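Local coordinates for protein probable translation initiation factor eIF-2B subunit gamma (Schizosaccharomyces pombe, PDB 5B04) that acts as a component of the eIF2B complex, which catalyses the exchange of GDP for GTP on the gamma subunit of translation initiation factor eIF2, at residues N167-V177 with T235-K246; E199-Y207 with L312-C320. The protein carries 3 engineered substitutions. One frame throughout, in Å; residues are numbered along the deposited sequence.

Contact 1. Residues N167-V177 with T235-K246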
loop_
_atom_site.group_PDB
_atom_site.type_symbol
_atom_site.label_atom_id
_atom_site.label_comp_id
_atom_site.label_asym_id
_atom_site.label_seq_id
_atom_site.Cartn_x
_atom_site.Cartn_y
_atom_site.Cartn_z
ATOM N N ASN E 167 -12.842 -44.886 -14.825
ATOM C CA ASN E 167 -12.370 -46.225 -14.471
ATOM C C ASN E 167 -13.501 -47.229 -14.215
ATOM O O ASN E 167 -13.519 -47.884 -13.174
ATOM C CB ASN E 167 -11.467 -46.151 -13.236
ATOM C CG ASN E 167 -10.534 -47.342 -13.122
ATOM O OD1 ASN E 167 -9.909 -47.750 -14.101
ATOM N ND2 ASN E 167 -10.439 -47.908 -11.925
ATOM N N PRO E 168 -14.449 -47.358 -15.162
ATOM C CA PRO E 168 -15.554 -48.279 -14.894
ATOM C C PRO E 168 -15.218 -49.702 -15.314
ATOM O O PRO E 168 -14.230 -49.919 -16.017
ATOM C CB PRO E 168 -16.679 -47.712 -15.753
ATOM C CG PRO E 168 -15.961 -47.187 -16.956
ATOM C CD PRO E 168 -14.596 -46.718 -16.484
ATOM N N SER E 169 -16.033 -50.660 -14.888
ATOM C CA SER E 169 -15.863 -52.039 -15.320
ATOM C C SER E 169 -16.200 -52.155 -16.800
ATOM O O SER E 169 -15.645 -52.991 -17.513
ATOM C CB SER E 169 -16.738 -52.976 -14.492
ATOM O OG SER E 169 -16.451 -52.838 -13.112
ATOM N N ALA E 170 -17.109 -51.298 -17.255
ATOM C CA ALA E 170 -17.519 -51.277 -18.652
ATOM C C ALA E 170 -18.156 -49.942 -19.025
ATOM O O ALA E 170 -18.839 -49.319 -18.213
ATOM C CB ALA E 170 -18.483 -52.412 -18.937
ATOM N N LEU E 171 -17.927 -49.514 -20.261
ATOM C CA LEU E 171 -18.555 -48.308 -20.785
ATOM C C LEU E 171 -19.263 -48.613 -22.099
ATOM O O LEU E 171 -18.644 -49.088 -23.053
ATOM C CB LEU E 171 -17.521 -47.200 -20.986
ATOM C CG LEU E 171 -18.019 -45.948 -21.711
ATOM C CD1 LEU E 171 -18.959 -45.142 -20.830
ATOM C CD2 LEU E 171 -16.850 -45.099 -22.170
ATOM N N ALA E 172 -20.562 -48.340 -22.144
ATOM C CA ALA E 172 -21.354 -48.605 -23.338
ATOM C C ALA E 172 -21.881 -47.314 -23.949
ATOM O O ALA E 172 -22.384 -46.441 -23.244
ATOM C CB ALA E 172 -22.501 -49.539 -23.013
ATOM N N VAL E 173 -21.764 -47.202 -25.267
ATOM C CA VAL E 173 -22.228 -46.017 -25.974
ATOM C C VAL E 173 -23.665 -46.188 -26.451
ATOM O O VAL E 173 -24.026 -47.221 -27.015
ATOM C CB VAL E 173 -21.326 -45.695 -27.181
ATOM C CG1 VAL E 173 -21.804 -44.434 -27.886
ATOM C CG2 VAL E 173 -19.882 -45.542 -26.735
ATOM N N TYR E 174 -24.485 -45.171 -26.209
ATOM C CA TYR E 174 -25.854 -45.151 -26.706
ATOM C C TYR E 174 -26.069 -43.909 -27.563
ATOM O O TYR E 174 -25.217 -43.022 -27.601
ATOM C CB TYR E 174 -26.850 -45.197 -25.548
ATOM C CG TYR E 174 -26.831 -46.507 -24.794
ATOM C CD1 TYR E 174 -25.955 -46.709 -23.735
ATOM C CD2 TYR E 174 -27.683 -47.545 -25.147
ATOM C CE1 TYR E 174 -25.933 -47.907 -23.045
ATOM C CE2 TYR E 174 -27.667 -48.745 -24.464
ATOM C CZ TYR E 174 -26.791 -48.922 -23.414
ATOM O OH TYR E 174 -26.774 -50.116 -22.732
ATOM N N SER E 175 -27.207 -43.848 -28.248
ATOM C CA SER E 175 -27.445 -42.779 -29.212
ATOM C C SER E 175 -28.913 -42.677 -29.614
ATOM O O SER E 175 -29.662 -43.645 -29.487
ATOM C CB SER E 175 -26.584 -43.005 -30.454
ATOM O OG SER E 175 -26.879 -44.254 -31.055
ATOM N N PRO E 176 -29.332 -41.494 -30.099
ATOM C CA PRO E 176 -30.686 -41.334 -30.638
ATOM C C PRO E 176 -30.935 -42.271 -31.814
ATOM O O PRO E 176 -30.091 -42.373 -32.704
ATOM C CB PRO E 176 -30.715 -39.871 -31.092
ATOM C CG PRO E 176 -29.669 -39.199 -30.275
ATOM C CD PRO E 176 -28.591 -40.220 -30.082
ATOM N N VAL E 177 -32.076 -42.953 -31.811
ATOM C CA VAL E 177 -32.413 -43.878 -32.887
ATOM C C VAL E 177 -32.648 -43.120 -34.190
ATOM O O VAL E 177 -33.083 -41.968 -34.175
ATOM C CB VAL E 177 -33.666 -44.712 -32.550
ATOM C CG1 VAL E 177 -33.711 -45.975 -33.398
ATOM C CG2 VAL E 177 -33.680 -45.077 -31.078
ATOM N N THR E 235 -36.285 -44.638 -23.991
ATOM C CA THR E 235 -36.402 -45.620 -25.076
ATOM C C THR E 235 -36.080 -44.922 -26.394
ATOM O O THR E 235 -36.339 -45.445 -27.476
ATOM C CB THR E 235 -37.807 -46.295 -25.171
ATOM O OG1 THR E 235 -38.680 -45.516 -26.000
ATOM C CG2 THR E 235 -38.430 -46.513 -23.799
ATOM N N ASN E 236 -35.544 -43.711 -26.275
ATOM C CA ASN E 236 -35.097 -42.928 -27.418
ATOM C C ASN E 236 -33.698 -43.342 -27.836
ATOM O O ASN E 236 -33.169 -42.879 -28.847
ATOM C CB ASN E 236 -35.121 -41.436 -27.085
ATOM C CG ASN E 236 -34.987 -40.558 -28.313
ATOM O OD1 ASN E 236 -35.282 -40.981 -29.431
ATOM N ND2 ASN E 236 -34.512 -39.335 -28.113
ATOM N N LEU E 237 -33.101 -44.222 -27.041
ATOM C CA LEU E 237 -31.722 -44.621 -27.249
ATOM C C LEU E 237 -31.609 -46.041 -27.783
ATOM O O LEU E 237 -32.378 -46.924 -27.406
ATOM C CB LEU E 237 -30.941 -44.491 -25.943
ATOM C CG LEU E 237 -30.950 -43.077 -25.363
ATOM C CD1 LEU E 237 -30.187 -43.029 -24.053
ATOM C CD2 LEU E 237 -30.378 -42.085 -26.365
ATOM N N SER E 238 -30.646 -46.242 -28.675
ATOM C CA SER E 238 -30.323 -47.565 -29.186
ATOM C C SER E 238 -28.834 -47.819 -28.997
ATOM O O SER E 238 -28.034 -46.882 -29.006
ATOM C CB SER E 238 -30.710 -47.693 -30.659
ATOM O OG SER E 238 -30.018 -46.744 -31.453
ATOM N N ASP E 239 -28.462 -49.081 -28.818
ATOM C CA ASP E 239 -27.065 -49.423 -28.593
ATOM C C ASP E 239 -26.246 -49.269 -29.870
ATOM O O ASP E 239 -26.603 -49.806 -30.917
ATOM C CB ASP E 239 -26.940 -50.850 -28.057
ATOM C CG ASP E 239 -25.498 -51.261 -27.835
ATOM O OD1 ASP E 239 -24.699 -50.413 -27.385
ATOM O OD2 ASP E 239 -25.163 -52.432 -28.113
ATOM N N ALA E 240 -25.146 -48.530 -29.773
ATOM C CA ALA E 240 -24.248 -48.338 -30.905
ATOM C C ALA E 240 -23.229 -49.469 -30.973
ATOM O O ALA E 240 -22.303 -49.438 -31.786
ATOM C CB ALA E 240 -23.547 -46.994 -30.804
ATOM N N HIS E 241 -23.423 -50.465 -30.112
ATOM C CA HIS E 241 -22.519 -51.605 -29.959
ATOM C C HIS E 241 -21.059 -51.184 -29.834
ATOM O O HIS E 241 -20.158 -51.885 -30.295
ATOM C CB HIS E 241 -22.676 -52.588 -31.118
ATOM C CG HIS E 241 -22.300 -53.996 -30.774
ATOM N ND1 HIS E 241 -21.018 -54.480 -30.916
ATOM C CD2 HIS E 241 -23.041 -55.025 -30.298
ATOM C CE1 HIS E 241 -20.985 -55.747 -30.540
ATOM N NE2 HIS E 241 -22.200 -56.101 -30.160
ATOM N N ILE E 242 -20.833 -50.030 -29.217
ATOM C CA ILE E 242 -19.490 -49.626 -28.840
ATOM C C ILE E 242 -19.292 -49.946 -27.372
ATOM O O ILE E 242 -20.001 -49.421 -26.514
ATOM C CB ILE E 242 -19.234 -48.130 -29.058
ATOM C CG1 ILE E 242 -19.745 -47.672 -30.420
ATOM C CG2 ILE E 242 -17.752 -47.815 -28.895
ATOM C CD1 ILE E 242 -19.745 -46.171 -30.553
ATOM N N PHE E 243 -18.332 -50.813 -27.082
ATOM C CA PHE E 243 -18.066 -51.199 -25.708
ATOM C C PHE E 243 -16.580 -51.150 -25.411
ATOM O O PHE E 243 -15.750 -51.339 -26.299
ATOM C CB PHE E 243 -18.611 -52.600 -25.429
ATOM C CG PHE E 243 -20.085 -52.729 -25.653
ATOM C CD1 PHE E 243 -20.979 -52.468 -24.628
ATOM C CD2 PHE E 243 -20.579 -53.104 -26.887
ATOM C CE1 PHE E 243 -22.334 -52.583 -24.833
ATOM C CE2 PHE E 243 -21.932 -53.223 -27.091
ATOM C CZ PHE E 243 -22.809 -52.946 -26.068
ATOM N N VAL E 244 -16.251 -50.880 -24.155
ATOM C CA VAL E 244 -14.880 -50.976 -23.685
ATOM C C VAL E 244 -14.902 -51.496 -22.254
ATOM O O VAL E 244 -15.579 -50.943 -21.386
ATOM C CB VAL E 244 -14.139 -49.626 -23.772
ATOM C CG1 VAL E 244 -15.003 -48.495 -23.233
ATOM C CG2 VAL E 244 -12.804 -49.701 -23.044
ATOM N N PHE E 245 -14.176 -52.582 -22.019
ATOM C CA PHE E 245 -14.243 -53.273 -20.741
ATOM C C PHE E 245 -12.913 -53.274 -20.004
ATOM O O PHE E 245 -11.852 -53.140 -20.615
ATOM C CB PHE E 245 -14.695 -54.721 -20.943
ATOM C CG PHE E 245 -16.035 -54.860 -21.606
ATOM C CD1 PHE E 245 -17.195 -54.886 -20.854
ATOM C CD2 PHE E 245 -16.134 -54.986 -22.981
ATOM C CE1 PHE E 245 -18.429 -55.021 -21.458
ATOM C CE2 PHE E 245 -17.362 -55.127 -23.590
ATOM C CZ PHE E 245 -18.513 -55.141 -22.828
ATOM N N LYS E 246 -12.982 -53.427 -18.686
ATOM C CA LYS E 246 -11.811 -53.785 -17.900
ATOM C C LYS E 246 -11.350 -55.161 -18.361
ATOM O O LYS E 246 -12.148 -55.932 -18.895
ATOM C CB LYS E 246 -12.131 -53.790 -16.404
ATOM C CG LYS E 246 -12.130 -52.423 -15.741
ATOM C CD LYS E 246 -10.740 -52.049 -15.255
ATOM C CE LYS E 246 -10.782 -50.835 -14.343
ATOM N NZ LYS E 246 -9.443 -50.523 -13.768
#

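Contact 2. Residues E199-Y207 with L312-C320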
loop_
_atom_site.group_PDB
_atom_site.type_symbol
_atom_site.label_atom_id
_atom_site.label_comp_id
_atom_site.label_asym_id
_atom_site.label_seq_id
_atom_site.Cartn_x
_atom_site.Cartn_y
_atom_site.Cartn_z
ATOM N N GLU E 199 -27.978 -42.606 -14.817
ATOM C CA GLU E 199 -27.971 -41.627 -13.739
ATOM C C GLU E 199 -26.921 -40.530 -13.889
ATOM O O GLU E 199 -25.774 -40.680 -13.469
ATOM C CB GLU E 199 -27.768 -42.309 -12.386
ATOM C CG GLU E 199 -27.811 -41.321 -11.226
ATOM C CD GLU E 199 -27.130 -41.838 -9.981
ATOM O OE1 GLU E 199 -27.771 -41.833 -8.911
ATOM O OE2 GLU E 199 -25.953 -42.247 -10.068
ATOM N N GLU E 200 -27.329 -39.436 -14.515
ATOM C CA GLU E 200 -26.746 -38.132 -14.254
ATOM C C GLU E 200 -27.195 -37.819 -12.832
ATOM O O GLU E 200 -28.392 -37.914 -12.564
ATOM C CB GLU E 200 -27.271 -37.106 -15.254
ATOM C CG GLU E 200 -28.754 -37.333 -15.565
ATOM C CD GLU E 200 -29.287 -36.483 -16.697
ATOM O OE1 GLU E 200 -28.545 -35.615 -17.201
ATOM O OE2 GLU E 200 -30.458 -36.688 -17.082
ATOM N N LYS E 201 -26.319 -37.465 -11.890
ATOM C CA LYS E 201 -24.895 -37.126 -11.995
ATOM C C LYS E 201 -23.903 -38.118 -12.610
ATOM O O LYS E 201 -23.158 -37.781 -13.530
ATOM C CB LYS E 201 -24.414 -36.837 -10.572
ATOM C CG LYS E 201 -25.279 -37.577 -9.546
ATOM C CD LYS E 201 -24.707 -37.601 -8.142
ATOM C CE LYS E 201 -25.554 -38.500 -7.242
ATOM N NZ LYS E 201 -25.354 -39.951 -7.529
ATOM N N THR E 202 -23.882 -39.330 -12.066
ATOM C CA THR E 202 -22.761 -40.250 -12.244
ATOM C C THR E 202 -22.610 -40.849 -13.641
ATOM O O THR E 202 -21.625 -41.539 -13.913
ATOM C CB THR E 202 -22.865 -41.411 -11.239
ATOM O OG1 THR E 202 -24.064 -42.155 -11.489
ATOM C CG2 THR E 202 -22.900 -40.874 -9.819
ATOM N N SER E 203 -23.583 -40.594 -14.515
ATOM C CA SER E 203 -23.614 -41.166 -15.863
ATOM C C SER E 203 -23.535 -42.691 -15.826
ATOM O O SER E 203 -23.164 -43.328 -16.811
ATOM C CB SER E 203 -22.481 -40.603 -16.728
ATOM O OG SER E 203 -21.213 -41.052 -16.278
ATOM N N ARG E 204 -23.888 -43.269 -14.682
ATOM C CA ARG E 204 -23.822 -44.710 -14.498
ATOM C C ARG E 204 -25.115 -45.382 -14.931
ATOM O O ARG E 204 -26.206 -44.967 -14.543
ATOM C CB ARG E 204 -23.522 -45.057 -13.039
ATOM C CG ARG E 204 -22.128 -44.677 -12.570
ATOM C CD ARG E 204 -21.785 -45.422 -11.292
ATOM N NE ARG E 204 -22.635 -46.597 -11.124
ATOM C CZ ARG E 204 -22.851 -47.210 -9.964
ATOM N NH1 ARG E 204 -22.280 -46.762 -8.856
ATOM N NH2 ARG E 204 -23.643 -48.273 -9.915
ATOM N N LEU E 205 -24.975 -46.427 -15.735
ATOM C CA LEU E 205 -26.117 -47.182 -16.222
ATOM C C LEU E 205 -26.837 -47.889 -15.077
ATOM O O LEU E 205 -26.198 -48.478 -14.205
ATOM C CB LEU E 205 -25.662 -48.194 -17.266
ATOM C CG LEU E 205 -26.768 -48.960 -17.976
ATOM C CD1 LEU E 205 -27.085 -48.335 -19.325
ATOM C CD2 LEU E 205 -26.336 -50.391 -18.121
ATOM N N LEU E 206 -28.165 -47.832 -15.083
ATOM C CA LEU E 206 -28.955 -48.424 -14.007
ATOM C C LEU E 206 -29.957 -49.457 -14.516
ATOM O O LEU E 206 -30.079 -50.541 -13.945
ATOM C CB LEU E 206 -29.677 -47.331 -13.220
ATOM C CG LEU E 206 -28.770 -46.572 -12.249
ATOM C CD1 LEU E 206 -29.507 -45.418 -11.600
ATOM C CD2 LEU E 206 -28.224 -47.522 -11.193
ATOM N N TYR E 207 -30.677 -49.125 -15.583
ATOM C CA TYR E 207 -31.563 -50.091 -16.224
ATOM C C TYR E 207 -31.252 -50.165 -17.713
ATOM O O TYR E 207 -31.000 -49.142 -18.350
ATOM C CB TYR E 207 -33.031 -49.728 -16.005
ATOM C CG TYR E 207 -33.966 -50.900 -16.198
ATOM C CD1 TYR E 207 -34.349 -51.305 -17.470
ATOM C CD2 TYR E 207 -34.456 -51.608 -15.110
ATOM C CE1 TYR E 207 -35.195 -52.379 -17.652
ATOM C CE2 TYR E 207 -35.306 -52.684 -15.282
ATOM C CZ TYR E 207 -35.672 -53.065 -16.554
ATOM O OH TYR E 207 -36.518 -54.136 -16.732
ATOM N N LEU E 312 -15.903 -51.301 -5.919
ATOM C CA LEU E 312 -17.242 -51.726 -6.300
ATOM C C LEU E 312 -17.427 -51.592 -7.809
ATOM O O LEU E 312 -17.055 -50.578 -8.399
ATOM C CB LEU E 312 -18.305 -50.910 -5.558
ATOM C CG LEU E 312 -17.975 -50.429 -4.141
ATOM C CD1 LEU E 312 -19.089 -49.540 -3.607
ATOM C CD2 LEU E 312 -17.727 -51.602 -3.202
ATOM N N ILE E 313 -17.999 -52.626 -8.421
ATOM C CA ILE E 313 -18.230 -52.668 -9.864
ATOM C C ILE E 313 -19.059 -51.461 -10.319
ATOM O O ILE E 313 -19.806 -50.887 -9.530
ATOM C CB ILE E 313 -18.935 -53.992 -10.262
ATOM C CG1 ILE E 313 -18.934 -54.194 -11.779
ATOM C CG2 ILE E 313 -20.347 -54.045 -9.700
ATOM C CD1 ILE E 313 -19.287 -55.601 -12.205
ATOM N N ALA E 314 -18.903 -51.061 -11.578
ATOM C CA ALA E 314 -19.619 -49.901 -12.102
ATOM C C ALA E 314 -19.660 -49.892 -13.626
ATOM O O ALA E 314 -18.709 -50.312 -14.286
ATOM C CB ALA E 314 -18.984 -48.613 -11.592
ATOM N N LYS E 315 -20.766 -49.401 -14.177
ATOM C CA LYS E 315 -20.903 -49.279 -15.623
ATOM C C LYS E 315 -21.568 -47.983 -16.033
ATOM O O LYS E 315 -22.586 -47.581 -15.470
ATOM C CB LYS E 315 -21.683 -50.455 -16.181
ATOM C CG LYS E 315 -20.812 -51.649 -16.392
ATOM C CD LYS E 315 -21.637 -52.881 -16.415
ATOM C CE LYS E 315 -22.617 -52.841 -17.551
ATOM N NZ LYS E 315 -22.522 -54.135 -18.239
ATOM N N ASP E 316 -20.978 -47.332 -17.028
ATOM C CA ASP E 316 -21.440 -46.026 -17.463
ATOM C C ASP E 316 -21.942 -46.056 -18.897
ATOM O O ASP E 316 -21.445 -46.813 -19.731
ATOM C CB ASP E 316 -20.317 -44.996 -17.330
ATOM C CG ASP E 316 -19.969 -44.696 -15.886
ATOM O OD1 ASP E 316 -20.148 -45.586 -15.028
ATOM O OD2 ASP E 316 -19.511 -43.569 -15.608
ATOM N N GLY E 317 -22.941 -45.226 -19.171
ATOM C CA GLY E 317 -23.426 -45.040 -20.520
ATOM C C GLY E 317 -23.015 -43.672 -21.018
ATOM O O GLY E 317 -22.844 -42.742 -20.230
ATOM N N ILE E 318 -22.836 -43.549 -22.326
ATOM C CA ILE E 318 -22.543 -42.259 -22.930
ATOM C C ILE E 318 -23.406 -42.071 -24.171
ATOM O O ILE E 318 -23.468 -42.939 -25.042
ATOM C CB ILE E 318 -21.045 -42.117 -23.282
ATOM C CG1 ILE E 318 -20.799 -40.843 -24.093
ATOM C CG2 ILE E 318 -20.544 -43.338 -24.028
ATOM C CD1 ILE E 318 -19.354 -40.648 -24.497
ATOM N N ILE E 319 -24.031 -40.916 -24.290
ATOM C CA ILE E 319 -24.945 -40.657 -25.367
ATOM C C ILE E 319 -24.424 -39.542 -26.223
ATOM O O ILE E 319 -24.048 -38.520 -25.727
ATOM C CB ILE E 319 -26.290 -40.243 -24.799
ATOM C CG1 ILE E 319 -26.896 -41.404 -24.044
ATOM C CG2 ILE E 319 -27.239 -39.845 -25.903
ATOM C CD1 ILE E 319 -26.970 -41.194 -22.561
ATOM N N CYS E 320 -24.421 -39.745 -27.523
ATOM C CA CYS E 320 -23.970 -38.733 -28.458
ATOM C C CYS E 320 -25.050 -37.747 -28.861
ATOM O O CYS E 320 -26.163 -37.816 -28.404
ATOM C CB CYS E 320 -23.433 -39.384 -29.709
ATOM S SG CYS E 320 -23.072 -38.179 -31.004
#

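Contact 1. Residues N167-V177 with T235-K246
Lys246 and Asn167 close one end of this antiparallel strand pair: the ammonium NZ of Lys246 donates to Asn167 OD1 at 2.8 Å, coming in beside the C=O (angle at the oxygen 108°) and tilted from the amide plane. CG of the lysine lies against Pro168 O, and the bend at the second torsion (chi2 -88°) turns the rest of the chain toward the asparagine, whose side chain it crosses at about a right angle. Its backbone grips too, Lys246 N bonding Ser169 O at 2.9 Å. With an alanine here the backbone bond could remain, but the Asn167 amide would probably lose its charged mate and be set free to turn. Further along, Leu171 and Val244 form a hydrogen-bonded pair, Leu171 N reaching Val244 O at 3.0 Å. Val173 then parts its two bonds: its N-H goes to Ile242 O, while its carbonyl receives Ala240 N at 3.3 Å. The register slips by two residues, a beta bulge at which His241, with positive phi, turns away from the partner strand. Beyond it Ser238 N meets Ser175 O at 2.9 Å, and Val177 N meets Asn236 O. On one face Ala170 CB sits against Phe245 CD1 at 3.4 Å and Ala172 CB against Phe243 CE1, each small methyl lying obliquely to its ring. The reverse face carries Leu171 CB on Val244 CG1. Val173 CG2 packs on Ile242 CB at 3.5 Å. The hydroxyls of Ser175 and Ser238 bond outward, to Asn324 O and Asn325 OD1. Helix 156-166 covers Leu171 and Val244 through Val159 and Phe163, while strands 315-319 and 142-147 flank the pair in the mixed sheet of the nucleotidyl transferase-like domain.

Contact 2. Residues E199-Y207 with L312-C320
Leu205 N donates to Lys315 O at 2.7 Å and Gly317 N to Ser203 O at 3.0 Å, the latter nearly along the C=O axis; together they frame a single bridge between Arg204 and Asp316. The two strands cross at 98°, so the pairing goes no further. Ser203, with positive phi, forms a G1 beta bulge with Arg204 opposite Glu199, in the hairpin of strands 196-199 and 204-207. The close packing gathers round the Asp316 carboxylate. Its OD1 rests on the aliphatic CG of Arg204 at 3.3 Å, and its OD2 lies 3.1 Å from Ser203 OG, both OD2 and OG being held by Lys162 NZ, as a salt bridge and a hydrogen bond respectively. Leu205, buried, packs mainly on Tyr174 and Ile198 and only brushes Lys315 CE with its CD2, at 4.5 Å. The outer side is looser. Ala314 CB lies over one face of the Arg204 guanidinium, offset toward the rim, 4.2 Å from Arg204 NE, and the end of Lys315 leads away to Leu266 O. Arg204 NE stays 4.7 Å from Asp316 OD1, too far for a salt bridge, though the opposite charges probably still attract. The crossing is thus fastened by main-chain bonds, and Lys162 is likely to favour the ionised form of Asp316 despite the nearby acid of Asp166.

Contact 1 lies in the core of the sheet, 964 Å² of mostly buried strand pairing; contact 2, with 340 Å², is a partly buried crossing nearer the periphery, about 9 Å away between centres. Strand 315-319 joins them, running parallel to 170-176 and bonded to it, as in Tyr174 N to Ile318 O at 2.7 Å. It also meets the bulged hairpin end of 199-207. The chemistry follows the place: a long ladder with largely apolar side-chain packing and a polar end in contact 1, two backbone bonds beside a charged cluster in contact 2. Helix 156-166 serves both, packing on Leu171 in one and supplying Lys162 to Asp316 in the other.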